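Local coordinates for protein serine repeat antigen 5 (PDB 6X42) that adopts a papain-family cysteine protease fold in the malaria parasite Plasmodium falciparum and is probably a pseudoenzyme rather than a working protease, at residues S98-L103 / K158-Y163; E164-H169 / C266-I271; K177-E182 / S238-R243; Y201-S204 / V208-L211. All coordinates share one frame; numbering follows the deposited sequence.

Interaction 1 of 4, residues S98-L103 / K158-Y163; sequences SPMEFL and KGYTAY. With EDO (1,2-ethanediol), chain G.
Met100 reaches across the flat face of Tyr160, its chain running at about a right angle to the tyrosine side chain. Its CG methylene sits over the ring, 3.8 Å from the centroid, in a CH-pi contact that brings Met100 CG to 3.4 Å from Tyr160 CZ. The sulfur rides higher over the same ring, Met100 SD lying 4.8 Å from the centroid in a distant Met-aromatic contact. Met100 has two deposited conformers, and this geometry describes one of them. A long, flexible and polarisable side chain suits this place, because it can bend to lay both CG and the terminal methyl CE on the aromatic ring.

In Tyr160 a chi1 of 69° sets CG between the backbone N and the carbonyl carbon, which turns the ring toward the helix. The contact joins the start of helix 99-109 to the start of strand 160-164. In papain-like proteases the corresponding helix belongs to the helical domain and the strand to the barrel domain, so the pair probably spans the two. Phe277 of the neighbouring strand 273-280 packs on Pro99 and Leu103.

One turn along the helix, Leu103 points its CD1 at the edge of the tyrosine, 4.0 Å from Tyr160 CB, and rests 3.6 Å from Gly159 O. Gly159, with a positive phi of 102°, suits a backbone shape that would press a side chain against the preceding carbonyl. Lys158 NZ donates to Tyr160 OH at 3.2 Å, and the O1 of an ethanediol molecule lies in the ring plane, 3.5 Å from Tyr160 CE2.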
loop_
_atom_site.group_PDB
_atom_site.type_symbol
_atom_site.label_atom_id
_atom_site.label_comp_id
_atom_site.label_asym_id
_atom_site.label_seq_id
_atom_site.Cartn_x
_atom_site.Cartn_y
_atom_site.Cartn_z
ATOM N N SER A 98 -8.748 -5.588 -6.467
ATOM C CA SER A 98 -8.332 -5.889 -5.106
ATOM C C SER A 98 -6.881 -6.348 -5.101
ATOM O O SER A 98 -6.365 -6.827 -6.120
ATOM C CB SER A 98 -9.190 -7.009 -4.514
ATOM O OG SER A 98 -8.914 -8.211 -5.204
ATOM N N PRO A 99 -6.225 -6.297 -3.941
ATOM C CA PRO A 99 -4.897 -6.917 -3.819
ATOM C C PRO A 99 -4.892 -8.397 -4.118
ATOM O O PRO A 99 -3.891 -8.914 -4.619
ATOM C CB PRO A 99 -4.495 -6.624 -2.364
ATOM C CG PRO A 99 -5.252 -5.383 -2.046
ATOM C CD PRO A 99 -6.581 -5.525 -2.744
ATOM N N MET A 100 -5.995 -9.089 -3.826
ATOM C CA MET A 100 -6.126 -10.492 -4.206
ATOM C C MET A 100 -5.970 -10.663 -5.709
ATOM O O MET A 100 -5.279 -11.582 -6.168
ATOM C CB MET A 100 -7.480 -11.006 -3.705
ATOM C CG MET A 100 -7.764 -10.721 -2.198
ATOM S SD MET A 100 -8.375 -9.068 -1.657
ATOM C CE MET A 100 -7.616 -8.957 -0.044
ATOM N N GLU A 101 -6.627 -9.811 -6.498
ATOM C CA GLU A 101 -6.486 -9.979 -7.939
ATOM C C GLU A 101 -5.076 -9.614 -8.393
ATOM O O GLU A 101 -4.537 -10.216 -9.328
ATOM C CB GLU A 101 -7.527 -9.202 -8.749
ATOM C CG GLU A 101 -7.343 -9.556 -10.247
ATOM C CD GLU A 101 -8.259 -8.864 -11.258
ATOM O OE1 GLU A 101 -9.055 -7.969 -10.907
ATOM O OE2 GLU A 101 -8.179 -9.241 -12.447
ATOM N N PHE A 102 -4.467 -8.618 -7.753
ATOM C CA PHE A 102 -3.089 -8.261 -8.069
ATOM C C PHE A 102 -2.178 -9.480 -7.992
ATOM O O PHE A 102 -1.383 -9.744 -8.906
ATOM C CB PHE A 102 -2.642 -7.141 -7.131
ATOM C CG PHE A 102 -1.255 -6.664 -7.369
ATOM C CD1 PHE A 102 -1.012 -5.550 -8.182
ATOM C CD2 PHE A 102 -0.182 -7.267 -6.736
ATOM C CE1 PHE A 102 0.273 -5.101 -8.395
ATOM C CE2 PHE A 102 1.102 -6.811 -6.939
ATOM C CZ PHE A 102 1.335 -5.722 -7.772
ATOM N N LEU A 103 -2.286 -10.252 -6.913
ATOM C CA LEU A 103 -1.445 -11.436 -6.813
ATOM C C LEU A 103 -1.773 -12.461 -7.897
ATOM O O LEU A 103 -0.880 -13.147 -8.402
ATOM C CB LEU A 103 -1.595 -12.071 -5.439
ATOM C CG LEU A 103 -0.987 -11.291 -4.285
ATOM C CD1 LEU A 103 -1.233 -12.073 -3.012
ATOM C CD2 LEU A 103 0.493 -11.050 -4.452
ATOM N N LYS A 158 -2.956 -18.341 1.386
ATOM C CA LYS A 158 -3.624 -17.675 0.273
ATOM C C LYS A 158 -2.661 -16.805 -0.533
ATOM O O LYS A 158 -2.960 -16.467 -1.680
ATOM C CB LYS A 158 -4.776 -16.770 0.748
ATOM C CG LYS A 158 -6.108 -17.458 1.177
ATOM C CD LYS A 158 -7.218 -16.377 1.298
ATOM C CE LYS A 158 -8.641 -16.904 1.512
ATOM N NZ LYS A 158 -9.700 -15.823 1.520
ATOM N N GLY A 159 -1.513 -16.441 0.051
ATOM C CA GLY A 159 -0.552 -15.535 -0.531
ATOM C C GLY A 159 -0.613 -14.141 0.058
ATOM O O GLY A 159 0.337 -13.362 -0.095
ATOM N N TYR A 160 -1.720 -13.818 0.711
ATOM C CA TYR A 160 -1.912 -12.551 1.397
ATOM C C TYR A 160 -2.552 -12.861 2.735
ATOM O O TYR A 160 -3.173 -13.913 2.919
ATOM C CB TYR A 160 -2.826 -11.599 0.588
ATOM C CG TYR A 160 -4.281 -12.038 0.507
ATOM C CD1 TYR A 160 -5.205 -11.592 1.436
ATOM C CD2 TYR A 160 -4.724 -12.894 -0.503
ATOM C CE1 TYR A 160 -6.531 -11.999 1.380
ATOM C CE2 TYR A 160 -6.058 -13.308 -0.559
ATOM C CZ TYR A 160 -6.956 -12.837 0.377
ATOM O OH TYR A 160 -8.280 -13.222 0.346
ATOM N N THR A 161 -2.432 -11.900 3.651
ATOM C CA THR A 161 -3.141 -11.926 4.919
ATOM C C THR A 161 -3.799 -10.567 5.098
ATOM O O THR A 161 -3.153 -9.543 4.869
ATOM C CB THR A 161 -2.167 -12.205 6.064
ATOM O OG1 THR A 161 -1.465 -13.433 5.801
ATOM C CG2 THR A 161 -2.917 -12.321 7.373
ATOM N N ALA A 162 -5.076 -10.562 5.462
ATOM C CA ALA A 162 -5.846 -9.338 5.624
ATOM C C ALA A 162 -6.411 -9.248 7.032
ATOM O O ALA A 162 -6.825 -10.257 7.602
ATOM C CB ALA A 162 -7.002 -9.258 4.620
ATOM N N TYR A 163 -6.428 -8.040 7.593
ATOM C CA TYR A 163 -6.980 -7.755 8.911
ATOM C C TYR A 163 -7.936 -6.574 8.790
ATOM O O TYR A 163 -7.629 -5.593 8.108
ATOM C CB TYR A 163 -5.864 -7.381 9.892
ATOM C CG TYR A 163 -4.765 -8.403 10.044
ATOM C CD1 TYR A 163 -3.634 -8.349 9.257
ATOM C CD2 TYR A 163 -4.857 -9.413 10.986
ATOM C CE1 TYR A 163 -2.619 -9.266 9.376
ATOM C CE2 TYR A 163 -3.839 -10.352 11.120
ATOM C CZ TYR A 163 -2.715 -10.262 10.303
ATOM O OH TYR A 163 -1.676 -11.171 10.422
HETATM C C1 EDO G . -7.562 -16.235 -3.536
HETATM O O1 EDO G . -7.369 -14.868 -3.402
HETATM C C2 EDO G . -7.097 -16.752 -2.217
HETATM O O2 EDO G . -5.949 -17.558 -2.477
#

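Interaction 2 of 4, residues E164-H169 / C266-I271; sequences ESERFH and CHFNFI. With CA (calcium ion), chain C.
Ser165 OG is gripped from several directions. It donates to Ile271 O at 2.7 Å, approaching in the carbonyl plane with a C=O...O angle of 151°, and it accepts from a water, also at 2.7 Å. That water in turn accepts from Asn269 N at 2.9 Å, so one small hydroxyl ties the loop 164-169 to two points of the loop 266-271. These loops flank strands 160-164 and 273-280, an antiparallel pair in the sheet of this papain-like fold. The second loop contains an Asx turn, in which Asn269 OD1 accepts from Ile271 N at 2.9 Å. In Ser165 a chi1 of 62° places OG between the backbone N and the carbonyl carbon, directed to Ile271 O. Serine suits the place by being short enough to fit against Asn269 CB. His272 O is an alternative acceptor for the same hydroxyl proton, and Asn269 ND2 is held by Met260 O.

One residue on, Glu166 extends its chain beyond CG and binds a calcium ion with both carboxylate oxygens, OE1 at 2.4 Å and OE2 at 2.6 Å from the metal. Two waters and Asp215 are also ligands. A bidentate carboxylate offers the hard, negative oxygens that calcium prefers, and the ion would probably draw charge from it. Phe268 packs beside the same group: Glu166 CG lies in the plane of its ring, at the edge. Carboxylate and ring are turned 78° against each other, and Glu166 OE1 meets Phe268 CE2 obliquely at 3.4 Å.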
loop_
_atom_site.group_PDB
_atom_site.type_symbol
_atom_site.label_atom_id
_atom_site.label_comp_id
_atom_site.label_asym_id
_atom_site.label_seq_id
_atom_site.Cartn_x
_atom_site.Cartn_y
_atom_site.Cartn_z
ATOM N N GLU A 164 -9.077 -6.652 9.470
ATOM C CA GLU A 164 -10.104 -5.609 9.420
ATOM C C GLU A 164 -10.218 -4.920 10.770
ATOM O O GLU A 164 -10.324 -5.593 11.798
ATOM C CB GLU A 164 -11.466 -6.179 9.047
ATOM C CG GLU A 164 -11.498 -6.759 7.656
ATOM C CD GLU A 164 -10.944 -8.156 7.582
ATOM O OE1 GLU A 164 -11.330 -8.968 8.450
ATOM O OE2 GLU A 164 -10.154 -8.453 6.646
ATOM N N SER A 165 -10.232 -3.588 10.770
ATOM C CA SER A 165 -10.347 -2.883 12.040
ATOM C C SER A 165 -11.659 -3.203 12.761
ATOM O O SER A 165 -11.702 -3.220 13.995
ATOM C CB SER A 165 -10.191 -1.384 11.805
ATOM O OG SER A 165 -11.208 -0.886 10.960
ATOM N N GLU A 166 -12.739 -3.445 12.023
ATOM C CA GLU A 166 -14.008 -3.782 12.662
ATOM C C GLU A 166 -13.888 -5.065 13.468
ATOM O O GLU A 166 -14.514 -5.190 14.522
ATOM C CB GLU A 166 -15.119 -3.909 11.613
ATOM C CG GLU A 166 -15.752 -2.571 11.124
ATOM C CD GLU A 166 -16.481 -2.646 9.758
ATOM O OE1 GLU A 166 -17.720 -2.728 9.806
ATOM O OE2 GLU A 166 -15.947 -2.459 8.668
ATOM N N ARG A 167 -13.088 -6.026 13.003
ATOM C CA ARG A 167 -12.900 -7.261 13.758
ATOM C C ARG A 167 -12.003 -7.060 14.972
ATOM O O ARG A 167 -12.017 -7.883 15.882
ATOM C CB ARG A 167 -12.352 -8.366 12.851
ATOM C CG ARG A 167 -13.269 -8.741 11.656
ATOM C CD ARG A 167 -14.565 -9.449 12.083
ATOM N N PHE A 168 -11.247 -5.968 15.019
ATOM C CA PHE A 168 -10.388 -5.634 16.149
ATOM C C PHE A 168 -10.959 -4.499 16.988
ATOM O O PHE A 168 -10.211 -3.863 17.733
ATOM C CB PHE A 168 -8.992 -5.227 15.668
ATOM C CG PHE A 168 -8.130 -6.370 15.256
ATOM C CD1 PHE A 168 -8.271 -6.930 14.002
ATOM C CD2 PHE A 168 -7.168 -6.881 16.110
ATOM C CE1 PHE A 168 -7.474 -7.985 13.608
ATOM C CE2 PHE A 168 -6.377 -7.933 15.720
ATOM C CZ PHE A 168 -6.527 -8.487 14.465
ATOM N N HIS A 169 -12.270 -4.241 16.897
ATOM C CA HIS A 169 -12.831 -3.052 17.539
ATOM C C HIS A 169 -12.609 -3.054 19.048
ATOM O O HIS A 169 -12.411 -1.985 19.636
ATOM C CB HIS A 169 -14.318 -2.883 17.195
ATOM C CG HIS A 169 -15.220 -3.895 17.835
ATOM N ND1 HIS A 169 -15.999 -3.606 18.937
ATOM C CD2 HIS A 169 -15.470 -5.192 17.529
ATOM C CE1 HIS A 169 -16.691 -4.680 19.281
ATOM N NE2 HIS A 169 -16.386 -5.657 18.445
ATOM N N CYS A 266 -16.417 7.255 17.276
ATOM C CA CYS A 266 -16.506 6.626 15.967
ATOM C C CYS A 266 -16.944 5.176 16.073
ATOM O O CYS A 266 -16.396 4.404 16.864
ATOM C CB CYS A 266 -15.134 6.628 15.294
ATOM S SG CYS A 266 -14.488 8.217 14.898
ATOM N N HIS A 267 -17.909 4.789 15.242
ATOM C CA HIS A 267 -18.216 3.375 15.095
ATOM C C HIS A 267 -17.154 2.662 14.265
ATOM O O HIS A 267 -16.869 1.482 14.496
ATOM C CB HIS A 267 -19.590 3.208 14.444
ATOM C CG HIS A 267 -20.707 3.815 15.235
ATOM N ND1 HIS A 267 -20.638 4.001 16.599
ATOM C CD2 HIS A 267 -21.926 4.267 14.856
ATOM C CE1 HIS A 267 -21.762 4.550 17.027
ATOM N NE2 HIS A 267 -22.560 4.723 15.989
ATOM N N PHE A 268 -16.537 3.362 13.321
ATOM C CA PHE A 268 -15.583 2.767 12.401
ATOM C C PHE A 268 -14.280 3.545 12.409
ATOM O O PHE A 268 -14.286 4.775 12.416
ATOM C CB PHE A 268 -16.149 2.833 10.986
ATOM C CG PHE A 268 -17.497 2.202 10.850
ATOM C CD1 PHE A 268 -18.627 2.961 10.555
ATOM C CD2 PHE A 268 -17.638 0.842 11.015
ATOM C CE1 PHE A 268 -19.872 2.367 10.422
ATOM C CE2 PHE A 268 -18.878 0.239 10.881
ATOM C CZ PHE A 268 -19.996 1.011 10.597
ATOM N N ASN A 269 -13.173 2.812 12.369
ATOM C CA ASN A 269 -11.860 3.424 12.254
ATOM C C ASN A 269 -11.632 3.918 10.830
ATOM O O ASN A 269 -12.123 3.335 9.864
ATOM C CB ASN A 269 -10.765 2.423 12.612
ATOM C CG ASN A 269 -9.434 3.089 12.912
ATOM O OD1 ASN A 269 -8.582 3.279 12.018
ATOM N ND2 ASN A 269 -9.241 3.456 14.154
ATOM N N PHE A 270 -10.843 4.994 10.705
ATOM C CA PHE A 270 -10.462 5.505 9.390
ATOM C C PHE A 270 -9.780 4.442 8.516
ATOM O O PHE A 270 -10.004 4.391 7.293
ATOM C CB PHE A 270 -9.554 6.740 9.566
ATOM C CG PHE A 270 -8.992 7.248 8.280
ATOM C CD1 PHE A 270 -9.742 8.049 7.450
ATOM C CD2 PHE A 270 -7.714 6.912 7.896
ATOM C CE1 PHE A 270 -9.210 8.494 6.243
ATOM C CE2 PHE A 270 -7.186 7.349 6.702
ATOM C CZ PHE A 270 -7.930 8.145 5.866
ATOM N N ILE A 271 -8.971 3.574 9.111
ATOM C CA ILE A 271 -8.368 2.461 8.388
ATOM C C ILE A 271 -9.368 1.310 8.433
ATOM O O ILE A 271 -9.618 0.731 9.482
ATOM C CB ILE A 271 -7.026 2.039 9.005
ATOM C CG1 ILE A 271 -6.021 3.205 9.021
ATOM C CG2 ILE A 271 -6.499 0.823 8.284
ATOM C CD1 ILE A 271 -5.650 3.765 7.667
HETATM CA CA CA C . -18.186 -2.968 7.519
HETATM O O HOH W 1 -13.612 0.085 11.654
HETATM O O HOH W 2 -16.601 -4.184 6.228
HETATM O O HOH W 3 -19.192 -4.892 8.420
#

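Interaction 3 of 4, residues K177-E182 / S238-R243; sequences KIIKTE and SYWIVR
Helix 172-186 and strand 236-243 keep their backbones well apart here, the nearest alpha carbons, those of Lys180 and Trp240, being 9.4 Å from each other. The indole of Trp240 bridges the interval. Its six-membered ring runs up to Ile179, the two side chains crossing at about a right angle. The branch that does most of the touching is the methyl CG2 of Ile179, which lies 3.5 Å from Trp240 CH2 and meets the ring obliquely. Ile179 CG2 stands anti to the backbone N while CG1 takes the place beside it (chi1 -65°), and this spreads the two branches along the indole: Ile179 CD1 comes within 3.9 Å of Trp240 CZ2. A beta-branched residue suits the helix here, because both arms and CB itself can bear on a broad aromatic surface.

This is probably the barrel-containing domain of the papain fold, where helix 172-186 packs on the strands. Trp240 also touches Ile223 and Tyr226 of strand 219-230 and Val258 of strand 255-259, so helix and sheet share one apolar cluster.

Lys180 passes the indole at its edge, with CG 4.1 Å from Trp240 CZ3. Its apolar methylenes suit this flank, while the extended chain takes the ammonium beyond the ring to Lys26 O and to a water. Lys180 NZ donates to that water at 3.1 Å, and the water donates to Ser238 OG, likewise at 3.1 Å. The serine hydroxyl has a second partner in Asn228 OD1, and Ser238 and Asn228 both line the pocket of a bound triiodobenzene dicarboxylate.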
loop_
_atom_site.group_PDB
_atom_site.type_symbol
_atom_site.label_atom_id
_atom_site.label_comp_id
_atom_site.label_asym_id
_atom_site.label_seq_id
_atom_site.Cartn_x
_atom_site.Cartn_y
_atom_site.Cartn_z
ATOM N N LYS A 177 -0.306 -2.963 16.717
ATOM C CA LYS A 177 0.960 -3.684 16.827
ATOM C C LYS A 177 1.245 -4.522 15.590
ATOM O O LYS A 177 2.388 -4.568 15.121
ATOM C CB LYS A 177 0.956 -4.560 18.085
ATOM C CG LYS A 177 2.274 -5.257 18.361
ATOM N N ILE A 178 0.214 -5.169 15.031
ATOM C CA ILE A 178 0.384 -5.938 13.799
ATOM C C ILE A 178 0.907 -5.037 12.687
ATOM O O ILE A 178 1.876 -5.370 11.998
ATOM C CB ILE A 178 -0.945 -6.609 13.411
ATOM C CG1 ILE A 178 -1.269 -7.737 14.391
ATOM C CG2 ILE A 178 -0.882 -7.143 12.002
ATOM C CD1 ILE A 178 -2.689 -8.230 14.270
ATOM N N ILE A 179 0.268 -3.882 12.497
ATOM C CA ILE A 179 0.659 -2.983 11.420
ATOM C C ILE A 179 2.078 -2.467 11.639
ATOM O O ILE A 179 2.897 -2.452 10.710
ATOM C CB ILE A 179 -0.364 -1.842 11.276
ATOM C CG1 ILE A 179 -1.722 -2.408 10.835
ATOM C CG2 ILE A 179 0.164 -0.774 10.330
ATOM C CD1 ILE A 179 -2.860 -1.466 11.026
ATOM N N LYS A 180 2.405 -2.046 12.871
ATOM C CA LYS A 180 3.747 -1.537 13.120
ATOM C C LYS A 180 4.803 -2.586 12.780
ATOM O O LYS A 180 5.821 -2.283 12.143
ATOM C CB LYS A 180 3.906 -1.093 14.575
ATOM C CG LYS A 180 3.174 0.182 14.954
ATOM C CD LYS A 180 3.501 0.569 16.386
ATOM C CE LYS A 180 3.025 1.967 16.740
ATOM N NZ LYS A 180 3.503 2.361 18.114
ATOM N N THR A 181 4.581 -3.835 13.211
ATOM C CA THR A 181 5.531 -4.905 12.920
ATOM C C THR A 181 5.743 -5.094 11.419
ATOM O O THR A 181 6.881 -5.255 10.957
ATOM C CB THR A 181 5.045 -6.206 13.551
ATOM O OG1 THR A 181 4.975 -6.031 14.973
ATOM C CG2 THR A 181 6.016 -7.343 13.252
ATOM N N GLU A 182 4.657 -5.062 10.641
ATOM C CA GLU A 182 4.766 -5.253 9.196
ATOM C C GLU A 182 5.425 -4.059 8.517
ATOM O O GLU A 182 6.204 -4.229 7.573
ATOM C CB GLU A 182 3.398 -5.554 8.602
ATOM C CG GLU A 182 2.757 -6.816 9.155
ATOM C CD GLU A 182 3.527 -8.072 8.837
ATOM O OE1 GLU A 182 4.299 -8.080 7.855
ATOM O OE2 GLU A 182 3.348 -9.060 9.572
ATOM N N SER A 238 -1.326 9.061 18.714
ATOM C CA SER A 238 -0.401 8.514 17.727
ATOM C C SER A 238 -1.010 8.657 16.343
ATOM O O SER A 238 -2.228 8.754 16.191
ATOM C CB SER A 238 -0.101 7.025 17.990
ATOM O OG SER A 238 0.400 6.823 19.303
ATOM N N TYR A 239 -0.149 8.654 15.330
ATOM C CA TYR A 239 -0.590 8.784 13.948
ATOM C C TYR A 239 0.050 7.717 13.067
ATOM O O TYR A 239 1.160 7.246 13.336
ATOM C CB TYR A 239 -0.243 10.182 13.383
ATOM C CG TYR A 239 1.226 10.525 13.386
ATOM C CD1 TYR A 239 2.056 10.149 12.347
ATOM C CD2 TYR A 239 1.806 11.221 14.450
ATOM C CE1 TYR A 239 3.400 10.456 12.361
ATOM C CE2 TYR A 239 3.157 11.522 14.460
ATOM C CZ TYR A 239 3.949 11.130 13.416
ATOM O OH TYR A 239 5.304 11.397 13.410
ATOM N N TRP A 240 -0.652 7.372 11.981
ATOM C CA TRP A 240 -0.081 6.691 10.831
ATOM C C TRP A 240 0.407 7.725 9.828
ATOM O O TRP A 240 -0.233 8.766 9.644
ATOM C CB TRP A 240 -1.141 5.842 10.108
ATOM C CG TRP A 240 -1.751 4.739 10.908
ATOM C CD1 TRP A 240 -3.068 4.567 11.157
ATOM C CD2 TRP A 240 -1.072 3.645 11.553
ATOM N NE1 TRP A 240 -3.272 3.435 11.916
ATOM C CE2 TRP A 240 -2.056 2.851 12.166
ATOM C CE3 TRP A 240 0.269 3.255 11.656
ATOM C CZ2 TRP A 240 -1.744 1.724 12.900
ATOM C CZ3 TRP A 240 0.577 2.134 12.384
ATOM C CH2 TRP A 240 -0.428 1.381 12.993
ATOM N N ILE A 241 1.503 7.411 9.138
ATOM C CA ILE A 241 1.923 8.107 7.926
ATOM C C ILE A 241 1.425 7.266 6.757
ATOM O O ILE A 241 1.722 6.065 6.669
ATOM C CB ILE A 241 3.449 8.295 7.859
ATOM C CG1 ILE A 241 3.978 8.995 9.112
ATOM C CG2 ILE A 241 3.805 9.060 6.598
ATOM C CD1 ILE A 241 5.488 9.112 9.138
ATOM N N VAL A 242 0.648 7.893 5.881
ATOM C CA VAL A 242 -0.048 7.220 4.788
ATOM C C VAL A 242 0.398 7.817 3.459
ATOM O O VAL A 242 0.393 9.040 3.274
ATOM C CB VAL A 242 -1.578 7.332 4.949
ATOM C CG1 VAL A 242 -2.309 6.592 3.824
ATOM C CG2 VAL A 242 -2.014 6.806 6.301
ATOM N N ARG A 243 0.753 6.935 2.531
ATOM C CA ARG A 243 1.080 7.269 1.145
ATOM C C ARG A 243 -0.162 7.113 0.279
ATOM O O ARG A 243 -0.831 6.076 0.316
ATOM C CB ARG A 243 2.165 6.322 0.637
ATOM C CG ARG A 243 2.603 6.536 -0.817
ATOM C CD ARG A 243 3.653 5.554 -1.160
ATOM N NE ARG A 243 3.983 5.454 -2.573
ATOM C CZ ARG A 243 5.041 5.987 -3.174
ATOM N NH1 ARG A 243 5.848 6.829 -2.563
ATOM N NH2 ARG A 243 5.311 5.652 -4.414
HETATM O O HOH W 4 0.993 3.817 19.297
#

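Interaction 4 of 4, residues Y201-S204 / V208-L211; sequences YEFS and VQNL
Phe203 lays one face of its ring over the side chain of Gln209. The methylene CG is the atom most directly beneath it, 3.6 Å from the ring centroid in a CH-pi contact and displaced toward the rim, with Gln209 CB alongside at 3.7 Å from Phe203 CZ. The amide beyond continues the stack, its plane only 21° from that of the ring. Gln209 achieves this by bending at chi2 (-61°), which folds the amide back along the ring instead of letting it run straight on.

The same bend delivers NE2 to the backbone of the short 3-10 turn 201-203. Gln209 NE2 donates to Glu202 O at 3.0 Å, with an N-H...O angle of 141° and the donor well above the carbonyl plane. It also donates to a water at 3.3 Å from NE2, and this water donates to Phe203 O at 2.8 Å. Glutamine suits the position because it combines an apolar stem for the ring with an amide N-H group for the turn.

Leu211 adds a methyl at the ring's edge, Leu211 CD2 lying 4.1 Å from Phe203 CZ. The short, weakly bonded strand 208-209 runs parallel to strand 255-259, to which Gln209 is hydrogen-bonded by its backbone. Phe203 meets Phe256 of that strand edge-to-face, anchoring the turn there, while Leu211 packs on Val258.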
loop_
_atom_site.group_PDB
_atom_site.type_symbol
_atom_site.label_atom_id
_atom_site.label_comp_id
_atom_site.label_asym_id
_atom_site.label_seq_id
_atom_site.Cartn_x
_atom_site.Cartn_y
_atom_site.Cartn_z
ATOM N N TYR A 201 -11.213 19.810 2.297
ATOM C CA TYR A 201 -10.231 20.867 2.078
ATOM C C TYR A 201 -9.051 20.750 3.047
ATOM O O TYR A 201 -7.902 21.052 2.699
ATOM C CB TYR A 201 -10.951 22.203 2.284
ATOM C CG TYR A 201 -10.033 23.393 2.281
ATOM C CD1 TYR A 201 -9.550 23.915 1.096
ATOM C CD2 TYR A 201 -9.641 23.987 3.469
ATOM C CE1 TYR A 201 -8.690 25.008 1.095
ATOM C CE2 TYR A 201 -8.800 25.080 3.479
ATOM C CZ TYR A 201 -8.321 25.579 2.294
ATOM O OH TYR A 201 -7.475 26.668 2.318
ATOM N N GLU A 202 -9.319 20.319 4.272
ATOM C CA GLU A 202 -8.329 20.273 5.333
ATOM C C GLU A 202 -7.229 19.240 5.086
ATOM O O GLU A 202 -6.194 19.289 5.759
ATOM C CB GLU A 202 -9.097 19.952 6.620
ATOM C CG GLU A 202 -10.008 21.069 7.143
ATOM C CD GLU A 202 -11.432 21.041 6.527
ATOM O OE1 GLU A 202 -11.754 20.045 5.807
ATOM O OE2 GLU A 202 -12.254 21.947 6.850
ATOM N N PHE A 203 -7.411 18.315 4.143
ATOM C CA PHE A 203 -6.387 17.305 3.895
ATOM C C PHE A 203 -5.187 17.862 3.154
ATOM O O PHE A 203 -4.180 17.159 3.035
ATOM C CB PHE A 203 -6.979 16.082 3.185
ATOM C CG PHE A 203 -7.408 15.010 4.132
ATOM C CD1 PHE A 203 -6.612 13.897 4.351
ATOM C CD2 PHE A 203 -8.598 15.124 4.845
ATOM C CE1 PHE A 203 -6.998 12.921 5.234
ATOM C CE2 PHE A 203 -8.964 14.159 5.752
ATOM C CZ PHE A 203 -8.173 13.062 5.939
ATOM N N SER A 204 -5.242 19.101 2.672
ATOM C CA SER A 204 -4.027 19.769 2.220
ATOM C C SER A 204 -3.350 20.339 3.457
ATOM O O SER A 204 -3.999 20.981 4.281
ATOM C CB SER A 204 -4.348 20.894 1.232
ATOM O OG SER A 204 -5.113 20.433 0.134
ATOM N N VAL A 208 -2.092 16.508 11.637
ATOM C CA VAL A 208 -2.592 15.137 11.780
ATOM C C VAL A 208 -4.112 15.167 11.680
ATOM O O VAL A 208 -4.787 15.819 12.484
ATOM C CB VAL A 208 -2.137 14.507 13.106
ATOM C CG1 VAL A 208 -2.718 13.101 13.223
ATOM C CG2 VAL A 208 -0.616 14.472 13.232
ATOM N N GLN A 209 -4.646 14.488 10.676
ATOM C CA GLN A 209 -6.085 14.413 10.505
ATOM C C GLN A 209 -6.688 13.514 11.577
ATOM O O GLN A 209 -6.015 12.649 12.131
ATOM C CB GLN A 209 -6.408 13.876 9.099
ATOM C CG GLN A 209 -5.752 14.669 7.969
ATOM C CD GLN A 209 -6.173 16.090 7.907
ATOM O OE1 GLN A 209 -7.270 16.468 8.314
ATOM N NE2 GLN A 209 -5.296 16.914 7.344
ATOM N N ASN A 210 -7.960 13.749 11.894
ATOM C CA ASN A 210 -8.632 13.023 12.974
ATOM C C ASN A 210 -10.091 12.838 12.592
ATOM O O ASN A 210 -10.863 13.790 12.588
ATOM C CB ASN A 210 -8.510 13.773 14.305
ATOM C CG ASN A 210 -9.035 12.956 15.491
ATOM O OD1 ASN A 210 -8.625 11.823 15.699
ATOM N ND2 ASN A 210 -9.899 13.554 16.293
ATOM N N LEU A 211 -10.488 11.611 12.294
ATOM C CA LEU A 211 -11.830 11.402 11.782
ATOM C C LEU A 211 -12.177 9.926 11.844
ATOM O O LEU A 211 -11.309 9.066 11.995
ATOM C CB LEU A 211 -11.949 11.903 10.343
ATOM C CG LEU A 211 -11.231 11.106 9.246
ATOM C CD1 LEU A 211 -11.775 11.571 7.901
ATOM C CD2 LEU A 211 -9.732 11.251 9.329
HETATM O O HOH W 5 -2.756 16.403 5.321
#

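Following the chain, interaction 1 opens on helix 99-109 and closes at strand 160-164, tying helix to sheet before interaction 2 begins directly after it. Interaction 2 closes the longest loop, from 164-169 to 266-271. Nested inside it, interaction 3 joins helix 172-186 to strand 236-243, and interaction 4 is nested within that in turn, a short local closure from 201-204 to 208-211. None of the loops cross. Tyr163 touches Phe168 and Ile178, linking interaction 1 to 2 and 3, while Ile271 packs on Trp240 and Phe270 on Leu211. Val208 meets Tyr239. Interactions 1 and 4, on opposite sides of the chain's centre, do not touch.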